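Local coordinates for extracellular solute-binding protein family 5 (Brucella melitensis, PDB 4ONY), which probably binds peptides or related solutes in the periplasm and delivers them to an ABC transporter for import across the inner membrane, at residues Lys447-Tyr452 / Val463-Val468; Leu501-Ala506 / Asp555-Leu560. All coordinates share one frame; numbering follows the deposited sequence.

Contact 1. Residues Lys447-Tyr452 / Val463-Val468; sequences KIALAY and VEIHTV
I465 meets the helix with a single methyl group, CD1, which is laid against the backbone between A449 and L450. CD1 of I465 comes within 3.5 Å of L450 N and 3.6 Å of A449 C, so the peptide link joining the two residues serves as the floor on which it rests. On one flank stands the CB of A449, 3.8 Å from CD1 of I465. L450 adds its CD2 at the same distance, 3.8 Å from CD1 of I465, and the two branched side chains cross at about a right angle. The torsions explain the reach: with chi1 at -64° and chi2 at 164°, I465 carries CG1 opposite its carbonyl carbon and then extends, which puts CD1 at the far end of the side chain, on the helix. The CB of A449 faces the strand directly, whereas L450 starts out away from it and returns only through its branched end. The pairing belongs to a beta-alpha-beta crossover: strand 435-440, helix 443-458, then strand 462-467, which lies parallel to the first at an edge of the mixed sheet. I465 also touches T440 on the adjacent strand, while I448 and A451 pack against helix 337-344.

Contact 2. Residues Leu501-Ala506 / Asp555-Leu560; sequences LRWGSA and DYYVPL
W503 and Y557 meet through the outer carbons of their rings, CH2 of the indole lying 3.6 Å from CE1 of the phenol. CE1 of Y557 is also 4.1 Å from CZ3 of W503, so it lies nearest CH2 on the CZ3 side. The planes are inclined at 55° and the ring centroids, taking the six-membered ring of W503, lie 5.7 Å apart; the pair is therefore an oblique aromatic contact, intermediate in tilt. In both residues chi1 (-52° in W503, -79° in Y557) sets CG beside the backbone N, and from there the large rings reach across a wide gap, since even the nearest CA atoms, those of W503 and Y556, are 10.1 Å apart. This is a long-range tie between the end of helix 499-503 and strand 557-562 of the mixed sheet in an extracellular solute-binding protein of family 5: W503 ends the helix, while Y557 opens the strand, which pairs antiparallel with 310-315. F355 meets both rings edge-to-face, and L489 of strand 484-489, beyond 310-315 in the sheet, touches both side chains, so the aromatic side is closely packed. The hydrated side is looser. There a water lies 3.2 Å from R502 O, to which it can donate, and 3.3 Å from Y557 OH, linking helix end and tyrosine hydroxyl by two long bonds. The same water rests 3.3 Å above the indole plane, toward its rim, and CB of R502 also lies over that face.

Contact 1 and contact 2 illustrate how one mixed sheet can organise packing at separate places. Their centres are about 20 Å apart, and they follow in series along the chain, 447-468 closing before 501-560 opens. Contact 1 uses strand 462-467, an outermost strand; contact 2 uses strand 557-562, next to the short strand 350-351 near the other end, with 310-315, 484-489 and 435-440 between them. Helix 443-458 nevertheless bridges the distance, for Y452 OH packs 3.8 Å from CG2 of V558, and the Y452 ring stacks on F313 of strand 310-315. Elements distant in sequence are thereby gathered around the same sheet of this probable peptide-binding protein.

Contact 1. Residues Lys447-Tyr452 / Val463-Val468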
loop_
_atom_site.group_PDB
_atom_site.type_symbol
_atom_site.label_atom_id
_atom_site.label_comp_id
_atom_site.label_asym_id
_atom_site.label_seq_id
_atom_site.Cartn_x
_atom_site.Cartn_y
_atom_site.Cartn_z
ATOM N N LYS A 447 5.103 -19.996 -13.939
ATOM C CA LYS A 447 6.190 -19.660 -14.823
ATOM C C LYS A 447 7.451 -19.289 -14.040
ATOM O O LYS A 447 8.540 -19.759 -14.364
ATOM C CB LYS A 447 5.797 -18.525 -15.735
ATOM C CG LYS A 447 6.870 -18.197 -16.757
ATOM C CD LYS A 447 6.596 -16.848 -17.424
ATOM C CE LYS A 447 5.366 -16.874 -18.314
ATOM N NZ LYS A 447 5.022 -15.485 -18.745
ATOM N N ILE A 448 7.308 -18.472 -13.003
ATOM C CA ILE A 448 8.481 -18.079 -12.205
ATOM C C ILE A 448 8.985 -19.221 -11.307
ATOM O O ILE A 448 10.179 -19.392 -11.106
ATOM C CB ILE A 448 8.238 -16.763 -11.434
ATOM C CG1 ILE A 448 9.545 -16.165 -10.969
ATOM C CG2 ILE A 448 7.354 -16.910 -10.228
ATOM C CD1 ILE A 448 10.435 -15.757 -12.123
ATOM N N ALA A 449 8.079 -20.050 -10.832
ATOM C CA ALA A 449 8.461 -21.208 -10.031
ATOM C C ALA A 449 9.258 -22.220 -10.885
ATOM O O ALA A 449 10.233 -22.809 -10.414
ATOM C CB ALA A 449 7.245 -21.866 -9.449
ATOM N N LEU A 450 8.826 -22.394 -12.130
ATOM C CA LEU A 450 9.522 -23.239 -13.082
ATOM C C LEU A 450 10.932 -22.758 -13.284
ATOM O O LEU A 450 11.829 -23.555 -13.370
ATOM C CB LEU A 450 8.797 -23.289 -14.440
ATOM C CG LEU A 450 7.582 -24.232 -14.465
ATOM C CD1 LEU A 450 6.672 -23.942 -15.668
ATOM C CD2 LEU A 450 8.033 -25.706 -14.512
ATOM N N ALA A 451 11.124 -21.447 -13.390
ATOM C CA ALA A 451 12.463 -20.915 -13.582
ATOM C C ALA A 451 13.337 -21.196 -12.340
ATOM O O ALA A 451 14.479 -21.596 -12.478
ATOM C CB ALA A 451 12.408 -19.433 -13.908
ATOM N N TYR A 452 12.783 -21.013 -11.138
ATOM C CA TYR A 452 13.528 -21.271 -9.921
ATOM C C TYR A 452 13.838 -22.783 -9.806
ATOM O O TYR A 452 14.956 -23.176 -9.451
ATOM C CB TYR A 452 12.705 -20.803 -8.714
ATOM C CG TYR A 452 13.367 -20.755 -7.370
ATOM C CD1 TYR A 452 14.741 -20.597 -7.228
ATOM C CD2 TYR A 452 12.605 -20.761 -6.217
ATOM C CE1 TYR A 452 15.357 -20.524 -5.979
ATOM C CE2 TYR A 452 13.200 -20.657 -4.957
ATOM C CZ TYR A 452 14.603 -20.552 -4.838
ATOM O OH TYR A 452 15.211 -20.438 -3.588
ATOM N N VAL A 463 12.184 -30.237 -6.819
ATOM C CA VAL A 463 11.116 -29.337 -6.465
ATOM C C VAL A 463 9.859 -29.662 -7.200
ATOM O O VAL A 463 9.898 -29.787 -8.392
ATOM C CB VAL A 463 11.525 -27.901 -6.848
ATOM C CG1 VAL A 463 10.418 -26.918 -6.536
ATOM C CG2 VAL A 463 12.790 -27.515 -6.124
ATOM N N GLU A 464 8.742 -29.822 -6.495
ATOM C CA GLU A 464 7.443 -30.085 -7.112
ATOM C C GLU A 464 6.643 -28.787 -7.194
ATOM O O GLU A 464 6.587 -28.041 -6.224
ATOM C CB GLU A 464 6.682 -31.118 -6.274
ATOM C CG GLU A 464 7.447 -32.441 -6.073
ATOM C CD GLU A 464 6.942 -33.243 -4.898
ATOM O OE1 GLU A 464 6.066 -32.813 -4.095
ATOM O OE2 GLU A 464 7.468 -34.343 -4.739
ATOM N N ILE A 465 6.099 -28.470 -8.349
ATOM C CA ILE A 465 5.260 -27.293 -8.466
ATOM C C ILE A 465 3.831 -27.760 -8.508
ATOM O O ILE A 465 3.456 -28.521 -9.382
ATOM C CB ILE A 465 5.630 -26.454 -9.694
ATOM C CG1 ILE A 465 7.066 -25.922 -9.513
ATOM C CG2 ILE A 465 4.682 -25.272 -9.829
ATOM C CD1 ILE A 465 7.691 -25.413 -10.772
ATOM N N HIS A 466 3.016 -27.312 -7.572
ATOM C CA HIS A 466 1.661 -27.799 -7.477
ATOM C C HIS A 466 0.693 -26.611 -7.521
ATOM O O HIS A 466 0.681 -25.796 -6.586
ATOM C CB HIS A 466 1.566 -28.529 -6.142
ATOM C CG HIS A 466 0.254 -29.212 -5.931
ATOM N ND1 HIS A 466 -0.585 -28.907 -4.876
ATOM C CD2 HIS A 466 -0.394 -30.135 -6.670
ATOM C CE1 HIS A 466 -1.694 -29.615 -4.978
ATOM N NE2 HIS A 466 -1.594 -30.378 -6.047
ATOM N N THR A 467 -0.062 -26.465 -8.600
ATOM C CA THR A 467 -1.039 -25.381 -8.699
ATOM C C THR A 467 -2.365 -25.783 -8.069
ATOM O O THR A 467 -2.874 -26.865 -8.326
ATOM C CB THR A 467 -1.285 -24.886 -10.136
ATOM O OG1 THR A 467 -0.180 -24.089 -10.524
ATOM C CG2 THR A 467 -2.522 -23.911 -10.207
ATOM N N VAL A 468 -2.892 -24.905 -7.223
ATOM C CA VAL A 468 -4.105 -25.146 -6.447
ATOM C C VAL A 468 -5.037 -23.949 -6.740
ATOM O O VAL A 468 -4.586 -22.810 -6.850
ATOM C CB VAL A 468 -3.734 -25.281 -4.948
ATOM C CG1 VAL A 468 -4.942 -25.515 -4.051
ATOM C CG2 VAL A 468 -2.767 -26.436 -4.737
#

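Contact 2. Residues Leu501-Ala506 / Asp555-Leu560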
loop_
_atom_site.group_PDB
_atom_site.type_symbol
_atom_site.label_atom_id
_atom_site.label_comp_id
_atom_site.label_asym_id
_atom_site.label_seq_id
_atom_site.Cartn_x
_atom_site.Cartn_y
_atom_site.Cartn_z
ATOM N N LEU A 501 1.181 -8.828 12.906
ATOM C CA LEU A 501 0.524 -9.992 12.308
ATOM C C LEU A 501 1.281 -10.531 11.102
ATOM O O LEU A 501 1.008 -11.654 10.646
ATOM C CB LEU A 501 -0.949 -9.715 11.986
ATOM C CG LEU A 501 -1.840 -9.833 13.241
ATOM C CD1 LEU A 501 -3.212 -9.221 13.004
ATOM C CD2 LEU A 501 -2.019 -11.295 13.697
ATOM N N ARG A 502 2.259 -9.776 10.625
ATOM C CA ARG A 502 3.137 -10.244 9.579
ATOM C C ARG A 502 4.334 -10.985 10.098
ATOM O O ARG A 502 4.771 -11.961 9.480
ATOM C CB ARG A 502 3.699 -9.085 8.784
ATOM C CG ARG A 502 2.670 -8.338 8.005
ATOM C CD ARG A 502 3.305 -7.185 7.237
ATOM N NE ARG A 502 2.248 -6.463 6.533
ATOM C CZ ARG A 502 2.452 -5.458 5.711
ATOM N NH1 ARG A 502 3.674 -5.014 5.493
ATOM N NH2 ARG A 502 1.417 -4.873 5.146
ATOM N N TRP A 503 4.942 -10.444 11.156
ATOM C CA TRP A 503 6.277 -10.865 11.611
ATOM C C TRP A 503 6.409 -11.201 13.114
ATOM O O TRP A 503 7.428 -11.758 13.527
ATOM C CB TRP A 503 7.282 -9.737 11.328
ATOM C CG TRP A 503 7.297 -9.216 9.950
ATOM C CD1 TRP A 503 6.956 -7.966 9.530
ATOM C CD2 TRP A 503 7.735 -9.924 8.778
ATOM N NE1 TRP A 503 7.147 -7.864 8.150
ATOM C CE2 TRP A 503 7.639 -9.036 7.681
ATOM C CE3 TRP A 503 8.215 -11.212 8.559
ATOM C CZ2 TRP A 503 7.985 -9.402 6.382
ATOM C CZ3 TRP A 503 8.595 -11.578 7.252
ATOM C CH2 TRP A 503 8.464 -10.672 6.190
ATOM N N GLY A 504 5.388 -10.861 13.911
ATOM C CA GLY A 504 5.463 -10.983 15.332
ATOM C C GLY A 504 5.472 -12.424 15.772
ATOM O O GLY A 504 4.801 -13.279 15.171
ATOM N N SER A 505 6.196 -12.710 16.833
ATOM C CA SER A 505 6.389 -14.104 17.202
ATOM C C SER A 505 5.072 -14.775 17.647
ATOM O O SER A 505 4.827 -15.914 17.298
ATOM C CB SER A 505 7.519 -14.242 18.233
ATOM O OG SER A 505 7.132 -13.562 19.392
ATOM N N ALA A 506 4.169 -14.048 18.283
ATOM C CA ALA A 506 2.853 -14.637 18.624
ATOM C C ALA A 506 2.046 -15.023 17.347
ATOM O O ALA A 506 1.384 -16.051 17.338
ATOM C CB ALA A 506 2.035 -13.714 19.529
ATOM N N ASP A 555 16.582 -14.628 5.835
ATOM C CA ASP A 555 16.167 -15.274 4.582
ATOM C C ASP A 555 14.783 -15.965 4.715
ATOM O O ASP A 555 14.605 -17.164 4.431
ATOM C CB ASP A 555 17.250 -16.228 4.078
ATOM C CG ASP A 555 18.485 -15.487 3.636
ATOM O OD1 ASP A 555 18.513 -15.018 2.460
ATOM O OD2 ASP A 555 19.417 -15.363 4.457
ATOM N N TYR A 556 13.793 -15.166 5.118
ATOM C CA TYR A 556 12.429 -15.646 5.193
ATOM C C TYR A 556 11.746 -15.615 3.837
ATOM O O TYR A 556 10.911 -16.458 3.571
ATOM C CB TYR A 556 11.652 -14.817 6.211
ATOM C CG TYR A 556 12.241 -14.882 7.615
ATOM C CD1 TYR A 556 12.292 -16.076 8.294
ATOM C CD2 TYR A 556 12.732 -13.773 8.234
ATOM C CE1 TYR A 556 12.816 -16.174 9.558
ATOM C CE2 TYR A 556 13.235 -13.838 9.512
ATOM C CZ TYR A 556 13.276 -15.025 10.185
ATOM O OH TYR A 556 13.828 -15.078 11.449
ATOM N N TYR A 557 12.122 -14.635 3.008
ATOM C CA TYR A 557 11.700 -14.492 1.638
ATOM C C TYR A 557 12.921 -14.595 0.735
ATOM O O TYR A 557 14.043 -14.262 1.150
ATOM C CB TYR A 557 11.054 -13.129 1.399
ATOM C CG TYR A 557 9.612 -12.953 1.862
ATOM C CD1 TYR A 557 9.219 -13.299 3.129
ATOM C CD2 TYR A 557 8.657 -12.420 1.024
ATOM C CE1 TYR A 557 7.916 -13.090 3.552
ATOM C CE2 TYR A 557 7.363 -12.236 1.443
ATOM C CZ TYR A 557 7.007 -12.569 2.702
ATOM O OH TYR A 557 5.736 -12.407 3.129
ATOM N N VAL A 558 12.724 -15.094 -0.487
ATOM C CA VAL A 558 13.668 -14.889 -1.582
ATOM C C VAL A 558 13.035 -13.721 -2.347
ATOM O O VAL A 558 12.032 -13.889 -3.025
ATOM C CB VAL A 558 13.759 -16.079 -2.528
ATOM C CG1 VAL A 558 14.791 -15.823 -3.613
ATOM C CG2 VAL A 558 14.074 -17.365 -1.748
ATOM N N PRO A 559 13.593 -12.528 -2.199
ATOM C CA PRO A 559 12.946 -11.355 -2.786
ATOM C C PRO A 559 13.035 -11.417 -4.319
ATOM O O PRO A 559 14.090 -11.762 -4.878
ATOM C CB PRO A 559 13.737 -10.201 -2.174
ATOM C CG PRO A 559 15.125 -10.749 -1.969
ATOM C CD PRO A 559 14.909 -12.212 -1.603
ATOM N N LEU A 560 11.947 -11.057 -5.007
ATOM C CA LEU A 560 11.895 -11.179 -6.454
ATOM C C LEU A 560 12.110 -9.825 -7.101
ATOM O O LEU A 560 13.258 -9.386 -7.178
ATOM C CB LEU A 560 10.592 -11.868 -6.874
ATOM C CG LEU A 560 10.524 -13.353 -6.498
ATOM C CD1 LEU A 560 9.172 -14.017 -6.789
ATOM C CD2 LEU A 560 11.643 -14.113 -7.178
HETATM O O HOH W 1 5.291 -11.804 6.315
#